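Local coordinates for protein ubiquitin (Sulfolobus solfataricus, PDB 4WWM) that probably acts as a Urm1-type ubiquitin-like modifier that is conjugated to other proteins and may also take part in tRNA processing, at residues A[67-70]-A[71-74]. Numbering follows the deposited sequence.
Sequences LLND and NDII
Asn69 and Asp72 face each other across a tight turn and are joined by two hydrogen bonds. In the first, the backbone N of Asp72 donates to Asn69 O at 2.9 Å, the i to i+3 bond that closes a type I beta turn with Asp70 and Asn71 at its corners. The second runs the other way: Asn69 N donates to Asp72 OD2 at 2.8 Å, nearly straight at 158°, reaching that oxygen from well above the carboxylate plane. What puts the carboxylate there is the first torsion of Asp72, which sets CG beside its own backbone N (chi1 -76°) and folds the side chain back over the turn. Asp72 OD2 also accepts a bond from a water 2.8 Å away, which in turn reaches Leu67 O weakly. The other oxygen, OD1, takes a hydrogen bond from the side-chain ND2 of Asn56, so both carboxylate oxygens are engaged. With an alanine here instead of Asp72, Asn69 N and Asn56 ND2 would probably each lose the carboxylate oxygen they bond to now, leaving the start of the turn held by fewer bonds.

Leu68 crosses the Asp72 side chain at a slant, its CB and CD2 each in van der Waals contact with the carboxylate at OD2, 3.8 Å away. The apolar contact is between Leu68 CD1 and Ile74 CD1 at 3.9 Å, the two side chains crossing at about a right angle. Both are buried and pack on Val29 of helix 26-33; Ile55 adjoins Leu68 and Ile53 adjoins Ile74.

This is a type I beta turn with an aspartate side chain bonded back to the backbone of its first residue, and it leads the chain into strand 73-78, the central strand of the mixed five-stranded sheet of this ubiquitin-like, beta-grasp fold.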
loop_
_atom_site.group_PDB
_atom_site.type_symbol
_atom_site.label_atom_id
_atom_site.label_comp_id
_atom_site.label_asym_id
_atom_site.label_seq_id
_atom_site.Cartn_x
_atom_site.Cartn_y
_atom_site.Cartn_z
ATOM N N LEU A 67 0.490 -14.918 -0.445
ATOM C CA LEU A 67 0.304 -14.588 0.961
ATOM C C LEU A 67 1.401 -13.664 1.455
ATOM O O LEU A 67 2.583 -13.932 1.257
ATOM C CB LEU A 67 0.292 -15.854 1.817
ATOM C CG LEU A 67 -1.039 -16.575 2.023
ATOM C CD1 LEU A 67 -0.801 -17.869 2.780
ATOM C CD2 LEU A 67 -2.030 -15.698 2.770
ATOM N N LEU A 68 1.004 -12.573 2.095
ATOM C CA LEU A 68 1.958 -11.711 2.768
ATOM C C LEU A 68 2.316 -12.330 4.115
ATOM O O LEU A 68 1.471 -12.941 4.770
ATOM C CB LEU A 68 1.390 -10.304 2.958
ATOM C CG LEU A 68 1.029 -9.535 1.686
ATOM C CD1 LEU A 68 0.194 -8.320 2.032
ATOM C CD2 LEU A 68 2.286 -9.123 0.945
ATOM N N ASN A 69 3.573 -12.186 4.514
ATOM C CA ASN A 69 4.006 -12.627 5.829
ATOM C C ASN A 69 3.960 -11.452 6.798
ATOM O O ASN A 69 4.146 -10.305 6.396
ATOM C CB ASN A 69 5.403 -13.233 5.756
ATOM C CG ASN A 69 5.455 -14.457 4.857
ATOM O OD1 ASN A 69 4.466 -15.182 4.721
ATOM N ND2 ASN A 69 6.604 -14.686 4.235
ATOM N N ASP A 70 3.697 -11.748 8.065
ATOM C CA ASP A 70 3.478 -10.721 9.081
ATOM C C ASP A 70 4.601 -9.688 9.157
ATOM O O ASP A 70 4.363 -8.540 9.538
ATOM C CB ASP A 70 3.302 -11.375 10.454
ATOM C CG ASP A 70 1.913 -11.956 10.654
ATOM O OD1 ASP A 70 1.143 -12.030 9.672
ATOM O OD2 ASP A 70 1.594 -12.344 11.798
ATOM N N ASN A 71 5.815 -10.093 8.796
ATOM C CA ASN A 71 6.975 -9.215 8.901
ATOM C C ASN A 71 7.335 -8.520 7.583
ATOM O O ASN A 71 8.390 -7.898 7.476
ATOM C CB ASN A 71 8.182 -10.004 9.412
ATOM C CG ASN A 71 7.984 -10.522 10.828
ATOM O OD1 ASN A 71 7.103 -10.059 11.556
ATOM N ND2 ASN A 71 8.810 -11.482 11.227
ATOM N N ASP A 72 6.465 -8.620 6.583
ATOM C CA ASP A 72 6.704 -7.945 5.309
ATOM C C ASP A 72 6.582 -6.433 5.458
ATOM O O ASP A 72 5.772 -5.939 6.241
ATOM C CB ASP A 72 5.728 -8.431 4.234
ATOM C CG ASP A 72 6.082 -9.805 3.690
ATOM O OD1 ASP A 72 7.245 -10.239 3.841
ATOM O OD2 ASP A 72 5.190 -10.447 3.095
ATOM N N ILE A 73 7.393 -5.710 4.693
ATOM C CA ILE A 73 7.358 -4.256 4.677
ATOM C C ILE A 73 6.814 -3.772 3.340
ATOM O O ILE A 73 7.408 -4.022 2.290
ATOM C CB ILE A 73 8.752 -3.653 4.922
ATOM C CG1 ILE A 73 9.294 -4.120 6.278
ATOM C CG2 ILE A 73 8.685 -2.128 4.865
ATOM C CD1 ILE A 73 10.728 -3.712 6.549
ATOM N N ILE A 74 5.681 -3.081 3.397
ATOM C CA ILE A 74 5.013 -2.568 2.209
ATOM C C ILE A 74 5.209 -1.060 2.098
ATOM O O ILE A 74 4.721 -0.308 2.936
ATOM C CB ILE A 74 3.505 -2.885 2.237
ATOM C CG1 ILE A 74 3.287 -4.397 2.345
ATOM C CG2 ILE A 74 2.824 -2.331 0.992
ATOM C CD1 ILE A 74 1.855 -4.795 2.640
HETATM O O HOH W 1 5.351 -11.986 0.722
HETATM O O HOH W 2 7.824 -12.760 3.358
#